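Local coordinates for methylocystis parvus OBBP MbnE (Methylocystis parvus OBBP, PDB 5ICQ), which probably binds the copper-chelating peptide methanobactin in the periplasm, as a solute-binding protein of family 5, for its uptake into the cell, at residues A[62-74]-A[274-286]. Sequence-based numbering, arbitrary orientation.
Sequences KGGRLRVGLPGTF and LFEAFKAGLIDYR. With SO4 (sulfate ion), chain B.
Arg67, on strand 65-71, meets Asp284 through a side-on salt bridge that uses two nitrogens. Arg67 NE donates to Asp284 OD2 (2.8 Å) and Arg67 NH2 to Asp284 OD1 (2.9 Å); both oxygens lie close to the guanidinium plane, but the carboxylate is turned 41° against it and is met from above its own plane. Bends at chi2 (90°) and chi3 (47°) curl the arginine back over the turn 281-284, where Arg67 NH2 also reaches Gly281 O (2.8 Å), the carbonyl of the positive-phi glycine at the Schellman motif that closes helix 271-279. Leu282 O lies over the centre of one guanidinium face, and a water links Arg67 NH1 to Gly281 O.

The backbone of Arg67 is tied to the same aspartate at both its N and its O. Arg67 N donates to the side-chain acceptor Asp284 OD2 (2.9 Å), approaching from the same face of the carboxylate as NE, while Asp284 N returns the one direct main-chain bond, to Arg67 O. Farther along, two waters bridge Gly69 N and O to Tyr285 O.

Apolar contact covers the other end. Leu274 CD1 packs on the backbone of Gly69, 3.6 Å from Gly69 C, where a CB would clash, and CD2 faces the Pro71 ring; Ile283 CG2 lies 3.6 Å from Gly69 N.

Replacing Arg67 with an alanine would probably leave the Asp284 carboxylate without its countercharge and Gly281 O without its guanidinium donor. The carboxylate and backbone N of Asp284 thus take up the N and O of Arg67 at edge strand 65-71, joining it to the turn before strand 285-288, with the buried charge of Asp284 probably stabilised by Arg67.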
ATOM      1  N   LYS A  62      26.414  16.396  -0.779  1.00 12.99           N
ATOM      2  CA  LYS A  62      25.380  17.421  -0.671  1.00 15.83           C
ATOM      3  C   LYS A  62      25.475  18.420  -1.817  1.00 22.32           C
ATOM      4  O   LYS A  62      26.574  18.781  -2.250  1.00 23.65           O
ATOM      5  CB  LYS A  62      25.491  18.164   0.661  1.00 19.32           C
ATOM      6  CG  LYS A  62      25.547  17.249   1.870  1.00 30.74           C
ATOM      7  CD  LYS A  62      24.212  16.550   2.121  1.00 27.10           C
ATOM      8  CE  LYS A  62      24.316  15.569   3.294  1.00 30.63           C
ATOM      9  NZ  LYS A  62      23.050  14.810   3.535  1.00 32.28           N
ATOM     10  N   GLY A  63      24.320  18.874  -2.293  1.00 18.52           N
ATOM     11  CA  GLY A  63      24.249  19.909  -3.306  1.00 20.30           C
ATOM     12  C   GLY A  63      23.358  19.516  -4.467  1.00 17.33           C
ATOM     13  O   GLY A  63      22.936  18.369  -4.613  1.00 14.40           O
ATOM     14  N   GLY A  64      23.073  20.513  -5.298  1.00 14.11           N
ATOM     15  CA  GLY A  64      22.395  20.293  -6.558  1.00 18.50           C
ATOM     16  C   GLY A  64      20.882  20.339  -6.445  1.00 17.99           C
ATOM     17  O   GLY A  64      20.295  20.330  -5.360  1.00 17.99           O
ATOM     18  N   ARG A  65      20.236  20.400  -7.611  1.00 15.32           N
ATOM     19  CA  ARG A  65      18.784  20.410  -7.710  1.00 16.76           C
ATOM     20  C   ARG A  65      18.304  19.103  -8.324  1.00 19.37           C
ATOM     21  O   ARG A  65      18.757  18.723  -9.409  1.00 18.93           O
ATOM     22  CB  ARG A  65      18.298  21.588  -8.556  1.00 14.87           C
ATOM     23  CG  ARG A  65      16.802  21.538  -8.895  1.00 18.81           C
ATOM     24  CD  ARG A  65      16.327  22.777  -9.681  1.00 25.21           C
ATOM     25  NE  ARG A  65      16.425  24.007  -8.894  1.00 26.42           N
ATOM     26  CZ  ARG A  65      15.772  25.130  -9.177  1.00 32.77           C
ATOM     27  NH1 ARG A  65      14.962  25.178 -10.227  1.00 24.60           N
ATOM     28  NH2 ARG A  65      15.920  26.209  -8.408  1.00 29.33           N
ATOM     29  N   LEU A  66      17.389  18.421  -7.642  1.00 11.96           N
ATOM     30  CA  LEU A  66      16.717  17.261  -8.226  1.00 13.03           C
ATOM     31  C   LEU A  66      15.444  17.722  -8.921  1.00 17.31           C
ATOM     32  O   LEU A  66      14.644  18.451  -8.331  1.00 14.50           O
ATOM     33  CB  LEU A  66      16.369  16.223  -7.159  1.00  9.68           C
ATOM     34  CG  LEU A  66      15.532  15.009  -7.592  1.00  9.76           C
ATOM     35  CD1 LEU A  66      16.327  14.092  -8.544  1.00 10.87           C
ATOM     36  CD2 LEU A  66      15.052  14.237  -6.361  1.00 11.83           C
ATOM     37  N   ARG A  67      15.253  17.296 -10.170  1.00 12.77           N
ATOM     38  CA  ARG A  67      14.033  17.597 -10.906  1.00 11.95           C
ATOM     39  C   ARG A  67      13.182  16.338 -10.935  1.00 16.18           C
ATOM     40  O   ARG A  67      13.555  15.338 -11.567  1.00 13.29           O
ATOM     41  CB  ARG A  67      14.324  18.098 -12.319  1.00 16.79           C
ATOM     42  CG  ARG A  67      14.925  19.505 -12.381  1.00 22.17           C
ATOM     43  CD  ARG A  67      16.439  19.449 -12.324  1.00 25.92           C
ATOM     44  NE  ARG A  67      16.951  18.441 -13.244  1.00 25.69           N
ATOM     45  CZ  ARG A  67      17.113  18.624 -14.549  1.00 30.66           C
ATOM     46  NH1 ARG A  67      16.822  19.795 -15.103  1.00 31.86           N
ATOM     47  NH2 ARG A  67      17.575  17.629 -15.299  1.00 29.40           N
ATOM     48  N   VAL A  68      12.040  16.410 -10.253  1.00 10.46           N
ATOM     49  CA  VAL A  68      11.077  15.326 -10.100  1.00 12.35           C
ATOM     50  C   VAL A  68       9.852  15.651 -10.943  1.00 12.74           C
ATOM     51  O   VAL A  68       9.411  16.806 -10.992  1.00 17.88           O
ATOM     52  CB  VAL A  68      10.693  15.173  -8.612  1.00 21.72           C
ATOM     53  CG1 VAL A  68       9.460  14.309  -8.446  1.00 24.59           C
ATOM     54  CG2 VAL A  68      11.862  14.607  -7.821  1.00 22.87           C
ATOM     55  N   GLY A  69       9.318  14.641 -11.623  1.00 12.33           N
ATOM     56  CA  GLY A  69       8.125  14.825 -12.431  1.00 10.90           C
ATOM     57  C   GLY A  69       6.998  13.902 -12.009  1.00 13.99           C
ATOM     58  O   GLY A  69       7.200  12.698 -11.813  1.00 17.80           O
ATOM     59  N   LEU A  70       5.800  14.453 -11.883  1.00 17.72           N
ATOM     60  CA  LEU A  70       4.641  13.720 -11.408  1.00 12.32           C
ATOM     61  C   LEU A  70       3.471  13.934 -12.353  1.00 14.25           C
ATOM     62  O   LEU A  70       3.325  15.016 -12.931  1.00 16.53           O
ATOM     63  CB  LEU A  70       4.243  14.181  -9.996  1.00 15.18           C
ATOM     64  CG  LEU A  70       5.232  13.836  -8.886  1.00 25.35           C
ATOM     65  CD1 LEU A  70       4.876  14.563  -7.591  1.00 26.43           C
ATOM     66  CD2 LEU A  70       5.266  12.318  -8.679  1.00 23.41           C
ATOM     67  N   PRO A  71       2.620  12.928 -12.527  1.00 19.31           N
ATOM     68  CA  PRO A  71       1.433  13.109 -13.364  1.00 22.90           C
ATOM     69  C   PRO A  71       0.320  13.793 -12.587  1.00 25.88           C
ATOM     70  O   PRO A  71       0.241  13.712 -11.359  1.00 30.02           O
ATOM     71  CB  PRO A  71       1.050  11.672 -13.733  1.00 28.02           C
ATOM     72  CG  PRO A  71       1.437  10.891 -12.519  1.00 31.55           C
ATOM     73  CD  PRO A  71       2.664  11.584 -11.927  1.00 28.77           C
ATOM     74  N   GLY A  72      -0.550  14.479 -13.320  1.00 26.83           N
ATOM     75  CA  GLY A  72      -1.708  15.079 -12.685  1.00 24.35           C
ATOM     76  C   GLY A  72      -1.492  16.515 -12.261  1.00 22.72           C
ATOM     77  O   GLY A  72      -0.808  17.280 -12.951  1.00 21.16           O
ATOM     78  N   THR A  73      -2.076  16.903 -11.130  1.00 22.16           N
ATOM     79  CA  THR A  73      -2.034  18.292 -10.703  1.00 25.06           C
ATOM     80  C   THR A  73      -2.151  18.345  -9.184  1.00 17.38           C
ATOM     81  O   THR A  73      -2.265  17.318  -8.515  1.00 16.85           O
ATOM     82  CB  THR A  73      -3.146  19.105 -11.377  1.00 25.95           C
ATOM     83  OG1 THR A  73      -2.953  20.499 -11.108  1.00 30.54           O
ATOM     84  CG2 THR A  73      -4.510  18.672 -10.858  1.00 27.03           C
ATOM     85  N   PHE A  74      -2.119  19.560  -8.643  1.00 19.14           N
ATOM     86  CA  PHE A  74      -2.318  19.760  -7.215  1.00 19.57           C
ATOM     87  C   PHE A  74      -2.860  21.163  -6.999  1.00 19.32           C
ATOM     88  O   PHE A  74      -2.632  22.068  -7.806  1.00 21.21           O
ATOM     89  CB  PHE A  74      -1.011  19.567  -6.422  1.00 18.53           C
ATOM     90  CG  PHE A  74      -0.033  20.696  -6.585  1.00 21.94           C
ATOM     91  CD1 PHE A  74       0.791  20.760  -7.700  1.00 17.20           C
ATOM     92  CD2 PHE A  74       0.062  21.698  -5.629  1.00 18.59           C
ATOM     93  CE1 PHE A  74       1.698  21.797  -7.862  1.00 17.08           C
ATOM     94  CE2 PHE A  74       0.964  22.744  -5.786  1.00 19.63           C
ATOM     95  CZ  PHE A  74       1.787  22.789  -6.902  1.00 19.99           C
ATOM     96  N   LEU A 274       5.012  13.749 -19.630  1.00 17.65           N
ATOM     97  CA  LEU A 274       5.943  13.432 -18.549  1.00 18.70           C
ATOM     98  C   LEU A 274       7.122  12.621 -19.076  1.00 21.22           C
ATOM     99  O   LEU A 274       8.282  12.898 -18.743  1.00 19.17           O
ATOM    100  CB  LEU A 274       5.197  12.672 -17.448  1.00 19.10           C
ATOM    101  CG  LEU A 274       5.948  12.212 -16.187  1.00 21.43           C
ATOM    102  CD1 LEU A 274       6.719  13.354 -15.548  1.00 17.79           C
ATOM    103  CD2 LEU A 274       4.975  11.593 -15.193  1.00 21.80           C
ATOM    104  N   PHE A 275       6.843  11.627 -19.929  1.00 19.72           N
ATOM    105  CA  PHE A 275       7.907  10.817 -20.519  1.00 20.44           C
ATOM    106  C   PHE A 275       8.788  11.644 -21.444  1.00 16.09           C
ATOM    107  O   PHE A 275      10.016  11.488 -21.439  1.00 18.58           O
ATOM    108  CB  PHE A 275       7.299   9.626 -21.269  1.00 21.31           C
ATOM    109  CG  PHE A 275       8.314   8.616 -21.760  1.00 19.06           C
ATOM    110  CD1 PHE A 275       9.336   8.172 -20.932  1.00 17.39           C
ATOM    111  CD2 PHE A 275       8.221   8.088 -23.039  1.00 26.57           C
ATOM    112  CE1 PHE A 275      10.256   7.235 -21.375  1.00 24.46           C
ATOM    113  CE2 PHE A 275       9.135   7.147 -23.484  1.00 28.51           C
ATOM    114  CZ  PHE A 275      10.151   6.719 -22.651  1.00 25.89           C
ATOM    115  N   GLU A 276       8.186  12.533 -22.248  1.00 19.78           N
ATOM    116  CA  GLU A 276       8.988  13.373 -23.133  1.00 23.97           C
ATOM    117  C   GLU A 276       9.933  14.269 -22.342  1.00 19.94           C
ATOM    118  O   GLU A 276      11.072  14.496 -22.758  1.00 17.52           O
ATOM    119  CB  GLU A 276       8.085  14.215 -24.036  1.00 35.50           C
ATOM    120  CG  GLU A 276       7.332  13.417 -25.103  1.00 41.01           C
ATOM    121  CD  GLU A 276       8.248  12.591 -25.993  1.00 46.46           C
ATOM    122  OE1 GLU A 276       9.341  13.081 -26.356  1.00 50.23           O
ATOM    123  OE2 GLU A 276       7.872  11.447 -26.330  1.00 49.04           O
ATOM    124  N   ALA A 277       9.479  14.795 -21.201  1.00 24.15           N
ATOM    125  CA  ALA A 277      10.362  15.629 -20.389  1.00 23.16           C
ATOM    126  C   ALA A 277      11.555  14.830 -19.875  1.00 21.36           C
ATOM    127  O   ALA A 277      12.677  15.348 -19.808  1.00 21.11           O
ATOM    128  CB  ALA A 277       9.587  16.247 -19.225  1.00 22.33           C
ATOM    129  N   PHE A 278      11.336  13.562 -19.515  1.00 18.03           N
ATOM    130  CA  PHE A 278      12.452  12.705 -19.119  1.00 14.59           C
ATOM    131  C   PHE A 278      13.425  12.501 -20.277  1.00 17.67           C
ATOM    132  O   PHE A 278      14.645  12.632 -20.114  1.00 16.45           O
ATOM    133  CB  PHE A 278      11.934  11.357 -18.621  1.00 12.45           C
ATOM    134  CG  PHE A 278      13.023  10.421 -18.204  1.00 15.90           C
ATOM    135  CD1 PHE A 278      13.656  10.584 -16.980  1.00 19.17           C
ATOM    136  CD2 PHE A 278      13.424   9.381 -19.032  1.00 17.66           C
ATOM    137  CE1 PHE A 278      14.671   9.725 -16.590  1.00 18.70           C
ATOM    138  CE2 PHE A 278      14.444   8.517 -18.644  1.00 18.29           C
ATOM    139  CZ  PHE A 278      15.065   8.692 -17.427  1.00 15.34           C
ATOM    140  N   LYS A 279      12.904  12.169 -21.459  1.00 13.94           N
ATOM    141  CA  LYS A 279      13.786  11.954 -22.601  1.00 21.88           C
ATOM    142  C   LYS A 279      14.585  13.209 -22.942  1.00 21.83           C
ATOM    143  O   LYS A 279      15.746  13.113 -23.355  1.00 19.18           O
ATOM    144  CB  LYS A 279      12.979  11.487 -23.809  1.00 22.32           C
ATOM    145  CG  LYS A 279      12.446  10.074 -23.679  1.00 27.21           C
ATOM    146  CD  LYS A 279      12.013   9.536 -25.041  1.00 35.13           C
ATOM    147  CE  LYS A 279      10.771  10.230 -25.548  1.00 42.55           C
ATOM    148  NZ  LYS A 279      10.344   9.700 -26.880  1.00 39.66           N
ATOM    149  N   ALA A 280      13.999  14.387 -22.744  1.00 23.11           N
ATOM    150  CA  ALA A 280      14.692  15.637 -23.017  1.00 25.32           C
ATOM    151  C   ALA A 280      15.682  16.024 -21.927  1.00 26.86           C
ATOM    152  O   ALA A 280      16.383  17.026 -22.083  1.00 25.07           O
ATOM    153  CB  ALA A 280      13.678  16.771 -23.212  1.00 26.69           C
ATOM    154  N   GLY A 281      15.763  15.269 -20.832  1.00 22.45           N
ATOM    155  CA  GLY A 281      16.714  15.599 -19.786  1.00 26.55           C
ATOM    156  C   GLY A 281      16.248  16.652 -18.804  1.00 24.28           C
ATOM    157  O   GLY A 281      17.071  17.167 -18.035  1.00 22.55           O
ATOM    158  N   LEU A 282      14.957  16.982 -18.805  1.00 17.69           N
ATOM    159  CA  LEU A 282      14.384  17.962 -17.890  1.00 18.08           C
ATOM    160  C   LEU A 282      13.915  17.348 -16.581  1.00 21.08           C
ATOM    161  O   LEU A 282      13.658  18.083 -15.622  1.00 20.28           O
ATOM    162  CB  LEU A 282      13.191  18.662 -18.542  1.00 20.28           C
ATOM    163  CG  LEU A 282      13.401  19.286 -19.921  1.00 31.78           C
ATOM    164  CD1 LEU A 282      12.073  19.792 -20.465  1.00 30.86           C
ATOM    165  CD2 LEU A 282      14.425  20.405 -19.842  1.00 29.13           C
ATOM    166  N   ILE A 283      13.773  16.029 -16.534  1.00 14.70           N
ATOM    167  CA  ILE A 283      13.337  15.305 -15.347  1.00 11.11           C
ATOM    168  C   ILE A 283      14.357  14.207 -15.095  1.00 13.93           C
ATOM    169  O   ILE A 283      14.784  13.529 -16.033  1.00 13.90           O
ATOM    170  CB  ILE A 283      11.917  14.726 -15.539  1.00 17.67           C
ATOM    171  CG1 ILE A 283      10.900  15.860 -15.723  1.00 18.22           C
ATOM    172  CG2 ILE A 283      11.520  13.824 -14.360  1.00 18.61           C
ATOM    173  CD1 ILE A 283      10.784  16.816 -14.509  1.00 16.68           C
ATOM    174  N   ASP A 284      14.737  14.019 -13.829  1.00 13.75           N
ATOM    175  CA  ASP A 284      15.885  13.191 -13.482  1.00 11.23           C
ATOM    176  C   ASP A 284      15.547  11.729 -13.195  1.00 14.78           C
ATOM    177  O   ASP A 284      16.468  10.903 -13.125  1.00 12.34           O
ATOM    178  CB  ASP A 284      16.598  13.804 -12.266  1.00 10.43           C
ATOM    179  CG  ASP A 284      17.297  15.118 -12.606  1.00 15.92           C
ATOM    180  OD1 ASP A 284      17.891  15.197 -13.699  1.00 18.74           O
ATOM    181  OD2 ASP A 284      17.250  16.064 -11.790  1.00 18.85           O
ATOM    182  N   TYR A 285      14.272  11.384 -13.045  1.00 10.06           N
ATOM    183  CA  TYR A 285      13.867  10.087 -12.517  1.00  8.84           C
ATOM    184  C   TYR A 285      12.433   9.806 -12.941  1.00 12.99           C
ATOM    185  O   TYR A 285      11.610  10.724 -12.980  1.00 11.68           O
ATOM    186  CB  TYR A 285      13.970  10.064 -10.977  1.00 10.36           C
ATOM    187  CG  TYR A 285      13.495   8.767 -10.354  1.00 11.40           C
ATOM    188  CD1 TYR A 285      12.155   8.574 -10.040  1.00 13.33           C
ATOM    189  CD2 TYR A 285      14.390   7.729 -10.091  1.00 15.50           C
ATOM    190  CE1 TYR A 285      11.713   7.394  -9.492  1.00 16.14           C
ATOM    191  CE2 TYR A 285      13.950   6.538  -9.527  1.00 17.34           C
ATOM    192  CZ  TYR A 285      12.610   6.382  -9.243  1.00 17.29           C
ATOM    193  OH  TYR A 285      12.151   5.213  -8.694  1.00 22.04           O
ATOM    194  N   ARG A 286      12.129   8.542 -13.233  1.00  9.34           N
ATOM    195  CA  ARG A 286      10.746   8.146 -13.463  1.00 11.59           C
ATOM    196  C   ARG A 286      10.549   6.684 -13.085  1.00 14.85           C
ATOM    197  O   ARG A 286      11.471   5.862 -13.185  1.00 12.64           O
ATOM    198  CB  ARG A 286      10.313   8.386 -14.921  1.00 16.77           C
ATOM    199  CG  ARG A 286      11.081   7.597 -15.969  1.00 16.32           C
ATOM    200  CD  ARG A 286      10.579   7.930 -17.390  1.00 15.84           C
ATOM    201  NE  ARG A 286       9.370   7.190 -17.744  1.00 13.68           N
ATOM    202  CZ  ARG A 286       8.132   7.687 -17.754  1.00 14.85           C
ATOM    203  NH1 ARG A 286       7.900   8.957 -17.433  1.00 18.10           N
ATOM    204  NH2 ARG A 286       7.116   6.898 -18.097  1.00 17.80           N
TER
HETATM  205  S   SO4 B 701      13.671  28.774 -10.290  1.00 58.90           S
HETATM  206  O1  SO4 B 701      13.253  29.664  -9.214  1.00 56.57           O
HETATM  207  O2  SO4 B 701      12.586  28.574 -11.244  1.00 60.88           O
HETATM  208  O3  SO4 B 701      14.815  29.344 -10.999  1.00 63.84           O
HETATM  209  O4  SO4 B 701      14.048  27.497  -9.705  1.00 72.58           O
HETATM  210  O   HOH W   1      17.566  20.147 -17.880  1.00 42.76           O
HETATM  211  O   HOH W   2      10.668  12.124 -11.037  1.00 14.79           O
HETATM  212  O   HOH W   3       8.923  11.258 -13.633  1.00 16.61           O